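Local coordinates for protein serine--tRNA ligase, cytoplasmic (Candida albicans, PDB 3QO8) that attaches serine to tRNA(Ser) in two steps, activating the amino acid with ATP as seryl-adenylate before transferring it to the acceptor end of the tRNA, at residues A[131-136]-A[142-147]; A[328-333]-A[429-434]. One frame throughout, in Å; residues are numbered along the deposited sequence.

Contact 1. Residues A[131-136]-A[142-147]. With SSA (5'-O-(N-(L-seryl)-sulfamoyl)adenosine), chain D.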
loop_
_atom_site.group_PDB
_atom_site.type_symbol
_atom_site.label_atom_id
_atom_site.label_comp_id
_atom_site.label_asym_id
_atom_site.label_seq_id
_atom_site.Cartn_x
_atom_site.Cartn_y
_atom_site.Cartn_z
ATOM N N TRP A 131 18.361 -21.511 19.574
ATOM C CA TRP A 131 19.650 -21.148 18.996
ATOM C C TRP A 131 20.155 -19.842 19.589
ATOM O O TRP A 131 19.391 -18.899 19.756
ATOM C CB TRP A 131 19.563 -21.018 17.467
ATOM C CG TRP A 131 20.901 -20.723 16.831
ATOM C CD1 TRP A 131 21.867 -21.635 16.492
ATOM C CD2 TRP A 131 21.426 -19.436 16.481
ATOM N NE1 TRP A 131 22.952 -20.991 15.940
ATOM C CE2 TRP A 131 22.705 -19.644 15.917
ATOM C CE3 TRP A 131 20.930 -18.127 16.565
ATOM C CZ2 TRP A 131 23.503 -18.593 15.466
ATOM C CZ3 TRP A 131 21.717 -17.086 16.102
ATOM C CH2 TRP A 131 22.993 -17.323 15.569
ATOM N N THR A 132 21.441 -19.797 19.928
ATOM C CA THR A 132 22.075 -18.540 20.301
ATOM C C THR A 132 23.301 -18.300 19.447
ATOM O O THR A 132 23.979 -19.236 19.032
ATOM C CB THR A 132 22.512 -18.484 21.797
ATOM O OG1 THR A 132 23.265 -19.659 22.123
ATOM C CG2 THR A 132 21.297 -18.366 22.711
ATOM N N PRO A 133 23.593 -17.029 19.189
ATOM C CA PRO A 133 24.811 -16.680 18.466
ATOM C C PRO A 133 26.061 -16.918 19.305
ATOM O O PRO A 133 25.990 -17.251 20.501
ATOM C CB PRO A 133 24.633 -15.185 18.183
ATOM C CG PRO A 133 23.719 -14.704 19.256
ATOM C CD PRO A 133 22.780 -15.851 19.524
ATOM N N GLU A 134 27.205 -16.743 18.653
ATOM C CA GLU A 134 28.516 -16.914 19.264
ATOM C C GLU A 134 28.751 -15.827 20.303
ATOM O O GLU A 134 28.324 -14.687 20.129
ATOM C CB GLU A 134 29.589 -16.849 18.172
ATOM C CG GLU A 134 31.025 -16.947 18.653
ATOM C CD GLU A 134 32.026 -16.826 17.510
ATOM O OE1 GLU A 134 31.592 -16.756 16.338
ATOM O OE2 GLU A 134 33.245 -16.800 17.785
ATOM N N ASN A 135 29.427 -16.179 21.387
ATOM C CA ASN A 135 29.713 -15.218 22.446
ATOM C C ASN A 135 28.458 -14.677 23.113
ATOM O O ASN A 135 28.474 -13.602 23.705
ATOM C CB ASN A 135 30.566 -14.064 21.916
ATOM C CG ASN A 135 31.929 -14.521 21.446
ATOM O OD1 ASN A 135 32.614 -15.282 22.135
ATOM N ND2 ASN A 135 32.332 -14.065 20.260
ATOM N N TYR A 136 27.368 -15.424 23.013
ATOM C CA TYR A 136 26.161 -15.086 23.753
ATOM C C TYR A 136 25.794 -16.264 24.635
ATOM O O TYR A 136 25.242 -17.272 24.177
ATOM C CB TYR A 136 25.009 -14.724 22.822
ATOM C CG TYR A 136 23.879 -13.989 23.512
ATOM C CD1 TYR A 136 24.112 -12.799 24.203
ATOM C CD2 TYR A 136 22.579 -14.479 23.468
ATOM C CE1 TYR A 136 23.069 -12.113 24.833
ATOM C CE2 TYR A 136 21.530 -13.802 24.095
ATOM C CZ TYR A 136 21.782 -12.622 24.768
ATOM O OH TYR A 136 20.742 -11.964 25.385
ATOM N N ILE A 142 20.928 -8.489 27.737
ATOM C CA ILE A 142 22.196 -8.135 27.125
ATOM C C ILE A 142 22.012 -8.222 25.610
ATOM O O ILE A 142 21.513 -9.228 25.097
ATOM C CB ILE A 142 23.312 -9.137 27.523
ATOM C CG1 ILE A 142 23.565 -9.132 29.039
ATOM C CG2 ILE A 142 24.591 -8.877 26.716
ATOM C CD1 ILE A 142 24.230 -7.885 29.549
ATOM N N ALA A 143 22.403 -7.171 24.893
ATOM C CA ALA A 143 22.317 -7.177 23.436
ATOM C C ALA A 143 23.200 -8.294 22.891
ATOM O O ALA A 143 24.406 -8.307 23.129
ATOM C CB ALA A 143 22.747 -5.826 22.880
ATOM N N ALA A 144 22.611 -9.230 22.153
ATOM C CA ALA A 144 23.344 -10.430 21.760
ATOM C C ALA A 144 24.597 -10.158 20.921
ATOM O O ALA A 144 25.628 -10.807 21.098
ATOM C CB ALA A 144 22.417 -11.418 21.046
ATOM N N ALA A 145 24.515 -9.188 20.019
ATOM C CA ALA A 145 25.582 -8.975 19.059
ATOM C C ALA A 145 26.740 -8.166 19.626
ATOM O O ALA A 145 27.877 -8.327 19.203
ATOM C CB ALA A 145 25.027 -8.308 17.785
ATOM N N THR A 146 26.452 -7.285 20.572
ATOM C CA THR A 146 27.468 -6.364 21.068
ATOM C C THR A 146 27.937 -6.684 22.483
ATOM O O THR A 146 28.996 -6.216 22.918
ATOM C CB THR A 146 26.947 -4.925 21.076
ATOM O OG1 THR A 146 25.851 -4.833 21.991
ATOM C CG2 THR A 146 26.489 -4.516 19.681
ATOM N N GLY A 147 27.131 -7.451 23.213
ATOM C CA GLY A 147 27.408 -7.734 24.611
ATOM C C GLY A 147 27.060 -6.586 25.550
ATOM O O GLY A 147 27.209 -6.704 26.761
HETATM N N10 SSA D . 30.240 -17.545 13.077
HETATM C CA SSA D . 30.606 -16.154 12.887
HETATM C CB SSA D . 30.433 -15.797 11.414
HETATM O OG SSA D . 30.712 -14.407 11.206
HETATM C C9 SSA D . 29.729 -15.280 13.741
HETATM O O9 SSA D . 29.898 -14.072 13.772
HETATM N N8 SSA D . 28.772 -15.894 14.437
HETATM S S1 SSA D . 27.663 -15.059 15.245
HETATM O O1S SSA D . 26.602 -15.948 15.629
HETATM O O2S SSA D . 28.259 -14.458 16.409
HETATM O "O5'" SSA D . 27.120 -13.942 14.334
HETATM C "C5'" SSA D . 26.108 -14.195 13.362
HETATM C "C4'" SSA D . 26.102 -13.032 12.375
HETATM O "O4'" SSA D . 25.533 -11.859 12.964
HETATM C "C3'" SSA D . 27.511 -12.647 11.956
HETATM O "O3'" SSA D . 27.856 -13.250 10.705
HETATM C "C2'" SSA D . 27.479 -11.142 11.821
HETATM O "O2'" SSA D . 27.215 -10.778 10.469
HETATM C "C1'" SSA D . 26.313 -10.694 12.682
HETATM N N9 SSA D . 26.885 -10.117 13.920
HETATM C C8 SSA D . 26.933 -10.688 15.137
HETATM N N7 SSA D . 27.550 -9.833 15.988
HETATM C C5 SSA D . 27.890 -8.726 15.290
HETATM C C6 SSA D . 28.526 -7.536 15.619
HETATM N N6 SSA D . 28.958 -7.296 16.885
HETATM N N1 SSA D . 28.717 -6.611 14.651
HETATM C C2 SSA D . 28.297 -6.822 13.395
HETATM N N3 SSA D . 27.678 -7.960 13.053
HETATM C C4 SSA D . 27.471 -8.921 13.984
HETATM O O HOH W 1 26.598 -12.753 19.405
HETATM O O HOH W 2 27.054 -10.977 23.393
#
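Y136 and A144 mark the closest approach of two irregular backbone segments, their CA atoms 5.8 Å apart: residues 133-136 form a type II beta turn, and the chain returns through 137-141 to run beside it. A single aromatic ring carries most of the contact. With its CG anti to the backbone N (chi1 -163°), Y136 reaches across and lays one face beneath A144: the methyl carbon CB stands 3.6 Å from the ring centroid and only 3° off the normal, a nearly centred CH-pi contact. Beyond the ring, OH of Y136 donates to the backbone O of I142 over 2.9 Å, meeting it in the carbonyl plane, while CE1 brushes against CB and CG2 of I142. The hydroxyl also pairs with the backbone N of E140, so one phenol oxygen binds two backbone groups near the far end of the intervening loop. P133 adds its ring from the other end of the turn, CG lying 4.0 Å from CB of A144. Water extends the same seam. One molecule donates to O of N135 and, at 2.7 Å, to O of A144; a second lies between O of E134 and that same A144 oxygen, which thus has two waters as neighbours. From outside, N418 reaches A144 N through its amide oxygen. Both segments then turn backbone atoms to a bound seryl-adenylate analogue: E134 N donates to sulfamoyl O1S at 3.2 Å, whereas N6 of the adenine donates to O of A145 at 2.8 Å. What results is a ligand pocket lined by a folded-back loop, binding the sulfamoyl and adenine groups through main-chain atoms and distinct from the analogue pocket formed by residues drawn from between 246 and 410.

Contact 2. Residues A[328-333]-A[429-434]; sequences QSLGLP and EVLRKY. With SSA (5'-O-(N-(L-seryl)-sulfamoyl)adenosine), chain D.
The torsions of L330 and V430 help to bring their methyls together. In L330 CG lies anti to the carbonyl carbon (chi1 -69°), and with chi2 at 165° CD2 faces residues 429-434; in V430 (chi1 -57°) CG2 sits between the backbone N and the carbonyl carbon and comes forward to meet it, CD2 of L330 and CG2 of V430 being 3.6 Å apart. The two side chains cross at about a right angle, and L431 meets L330 at a similar inclination, its CG 4.0 Å from the same CD2. The other V430 branch, CG1, rests 3.4 Å from the backbone O of S329. All this happens where helix 312-329 ends in a Schellman motif, with G331 at positive phi and its N bonded to O of Q328 at 2.9 Å. The helix end lies against the ribose of a bound seryl-adenylate analogue: O of S329 is 3.4 Å from C4', and G331 N is 3.2 Å from O4'. A water joins the two segments beside the sugar, donating to O of S329, accepting from N of V430 and also hydrogen-bonded to the ribose O2'. From the other segment, E429 N donates to N3 of the adenine over 3.2 Å. S329 OG is engaged elsewhere, by F326 O and the hydroxyl of Y194 on helix 183-200.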
loop_
_atom_site.group_PDB
_atom_site.type_symbol
_atom_site.label_atom_id
_atom_site.label_comp_id
_atom_site.label_asym_id
_atom_site.label_seq_id
_atom_site.Cartn_x
_atom_site.Cartn_y
_atom_site.Cartn_z
ATOM N N GLN A 328 19.940 -16.715 11.900
ATOM C CA GLN A 328 21.302 -17.012 12.324
ATOM C C GLN A 328 22.278 -16.052 11.656
ATOM O O GLN A 328 23.234 -15.586 12.283
ATOM C CB GLN A 328 21.672 -18.452 11.987
ATOM C CG GLN A 328 20.946 -19.449 12.842
ATOM C CD GLN A 328 21.417 -20.851 12.586
ATOM O OE1 GLN A 328 22.525 -21.056 12.097
ATOM N NE2 GLN A 328 20.579 -21.832 12.913
ATOM N N SER A 329 22.016 -15.747 10.389
ATOM C CA SER A 329 22.894 -14.874 9.608
ATOM C C SER A 329 22.864 -13.438 10.135
ATOM O O SER A 329 23.798 -12.665 9.923
ATOM C CB SER A 329 22.514 -14.914 8.121
ATOM O OG SER A 329 21.474 -13.998 7.825
ATOM N N LEU A 330 21.790 -13.088 10.835
ATOM C CA LEU A 330 21.688 -11.774 11.458
ATOM C C LEU A 330 22.159 -11.797 12.907
ATOM O O LEU A 330 22.182 -10.760 13.570
ATOM C CB LEU A 330 20.242 -11.267 11.409
ATOM C CG LEU A 330 19.697 -10.897 10.030
ATOM C CD1 LEU A 330 18.165 -10.778 10.056
ATOM C CD2 LEU A 330 20.337 -9.593 9.581
ATOM N N GLY A 331 22.516 -12.981 13.401
ATOM C CA GLY A 331 23.018 -13.115 14.761
ATOM C C GLY A 331 21.959 -12.873 15.826
ATOM O O GLY A 331 22.253 -12.362 16.911
ATOM N N LEU A 332 20.722 -13.257 15.536
ATOM C CA LEU A 332 19.623 -13.012 16.474
ATOM C C LEU A 332 19.237 -14.318 17.173
ATOM O O LEU A 332 18.872 -15.284 16.502
ATOM C CB LEU A 332 18.409 -12.393 15.742
ATOM C CG LEU A 332 18.679 -11.083 14.987
ATOM C CD1 LEU A 332 17.469 -10.590 14.182
ATOM C CD2 LEU A 332 19.159 -9.986 15.943
ATOM N N PRO A 333 19.319 -14.353 18.524
ATOM C CA PRO A 333 18.952 -15.584 19.241
ATOM C C PRO A 333 17.471 -15.845 19.036
ATOM O O PRO A 333 16.715 -14.885 18.951
ATOM C CB PRO A 333 19.201 -15.241 20.726
ATOM C CG PRO A 333 19.941 -13.942 20.739
ATOM C CD PRO A 333 19.607 -13.237 19.445
ATOM N N GLU A 429 26.490 -7.285 10.125
ATOM C CA GLU A 429 27.430 -7.396 9.008
ATOM C C GLU A 429 26.780 -7.703 7.654
ATOM O O GLU A 429 27.107 -7.056 6.671
ATOM C CB GLU A 429 28.552 -8.391 9.316
ATOM C CG GLU A 429 29.809 -8.186 8.475
ATOM C CD GLU A 429 29.670 -8.713 7.056
ATOM O OE1 GLU A 429 28.831 -9.614 6.829
ATOM O OE2 GLU A 429 30.404 -8.223 6.166
ATOM N N VAL A 430 25.868 -8.672 7.595
ATOM C CA VAL A 430 25.253 -9.051 6.320
ATOM C C VAL A 430 24.425 -7.944 5.675
ATOM O O VAL A 430 24.162 -8.012 4.484
ATOM C CB VAL A 430 24.347 -10.302 6.434
ATOM C CG1 VAL A 430 25.128 -11.479 6.989
ATOM C CG2 VAL A 430 23.121 -10.003 7.293
ATOM N N LEU A 431 24.011 -6.936 6.445
ATOM C CA LEU A 431 23.171 -5.869 5.886
ATOM C C LEU A 431 23.998 -4.707 5.345
ATOM O O LEU A 431 23.501 -3.894 4.572
ATOM C CB LEU A 431 22.182 -5.337 6.939
ATOM C CG LEU A 431 21.126 -6.319 7.447
ATOM C CD1 LEU A 431 20.217 -5.656 8.473
ATOM C CD2 LEU A 431 20.299 -6.882 6.278
ATOM N N ARG A 432 25.259 -4.629 5.765
ATOM C CA ARG A 432 26.097 -3.469 5.453
ATOM C C ARG A 432 26.183 -3.135 3.972
ATOM O O ARG A 432 26.152 -1.965 3.592
ATOM C CB ARG A 432 27.502 -3.645 6.048
ATOM C CG ARG A 432 27.495 -3.497 7.563
ATOM C CD ARG A 432 28.808 -3.939 8.226
ATOM N NE ARG A 432 28.605 -4.087 9.666
ATOM C CZ ARG A 432 29.556 -4.422 10.531
ATOM N NH1 ARG A 432 30.790 -4.655 10.098
ATOM N NH2 ARG A 432 29.269 -4.531 11.828
ATOM N N LYS A 433 26.271 -4.162 3.135
ATOM C CA LYS A 433 26.461 -3.936 1.711
ATOM C C LYS A 433 25.202 -3.352 1.077
ATOM O O LYS A 433 25.260 -2.841 -0.038
ATOM C CB LYS A 433 26.882 -5.223 0.993
ATOM C CG LYS A 433 25.762 -6.244 0.832
ATOM C CD LYS A 433 26.232 -7.490 0.096
ATOM C CE LYS A 433 25.458 -7.699 -1.200
ATOM N NZ LYS A 433 25.691 -6.620 -2.213
ATOM N N TYR A 434 24.076 -3.416 1.790
ATOM C CA TYR A 434 22.800 -2.930 1.249
ATOM C C TYR A 434 22.516 -1.483 1.644
ATOM O O TYR A 434 21.491 -0.919 1.272
ATOM C CB TYR A 434 21.632 -3.836 1.681
ATOM C CG TYR A 434 21.739 -5.248 1.158
ATOM C CD1 TYR A 434 21.273 -5.570 -0.116
ATOM C CD2 TYR A 434 22.324 -6.248 1.914
ATOM C CE1 TYR A 434 21.378 -6.861 -0.615
ATOM C CE2 TYR A 434 22.436 -7.548 1.425
ATOM C CZ TYR A 434 21.957 -7.842 0.161
ATOM O OH TYR A 434 22.054 -9.116 -0.329
HETATM N N10 SSA D . 30.240 -17.545 13.077
HETATM C CA SSA D . 30.606 -16.154 12.887
HETATM C CB SSA D . 30.433 -15.797 11.414
HETATM O OG SSA D . 30.712 -14.407 11.206
HETATM C C9 SSA D . 29.729 -15.280 13.741
HETATM O O9 SSA D . 29.898 -14.072 13.772
HETATM N N8 SSA D . 28.772 -15.894 14.437
HETATM S S1 SSA D . 27.663 -15.059 15.245
HETATM O O1S SSA D . 26.602 -15.948 15.629
HETATM O O2S SSA D . 28.259 -14.458 16.409
HETATM O "O5'" SSA D . 27.120 -13.942 14.334
HETATM C "C5'" SSA D . 26.108 -14.195 13.362
HETATM C "C4'" SSA D . 26.102 -13.032 12.375
HETATM O "O4'" SSA D . 25.533 -11.859 12.964
HETATM C "C3'" SSA D . 27.511 -12.647 11.956
HETATM O "O3'" SSA D . 27.856 -13.250 10.705
HETATM C "C2'" SSA D . 27.479 -11.142 11.821
HETATM O "O2'" SSA D . 27.215 -10.778 10.469
HETATM C "C1'" SSA D . 26.313 -10.694 12.682
HETATM N N9 SSA D . 26.885 -10.117 13.920
HETATM C C8 SSA D . 26.933 -10.688 15.137
HETATM N N7 SSA D . 27.550 -9.833 15.988
HETATM C C5 SSA D . 27.890 -8.726 15.290
HETATM C C6 SSA D . 28.526 -7.536 15.619
HETATM N N6 SSA D . 28.958 -7.296 16.885
HETATM N N1 SSA D . 28.717 -6.611 14.651
HETATM C C2 SSA D . 28.297 -6.822 13.395
HETATM N N3 SSA D . 27.678 -7.960 13.053
HETATM C C4 SSA D . 27.471 -8.921 13.984
HETATM O O HOH W 3 24.886 -10.112 9.992
#

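Contact 1 closes long before contact 2 opens along the chain; their centres lie about 13 Å apart, and they touch. Strand 126-131, which leads into contact 1, pairs antiparallel with strand 334-338, which starts directly after residues 328-333, so neighbouring strands of one sheet place residues 131-136 and 328-333 side by side. At the junction CB of A144 sits 3.5 Å from CG of P333, and the ring of W131 packs against Q328 and the backbone of L332. Helix 408-419 backs both, with N418 serving A144 and Y419 bonding O of L330. Together they hold one analogue molecule, contact 1 at the sulfamoyl group and N6, contact 2 at the ribose and N3.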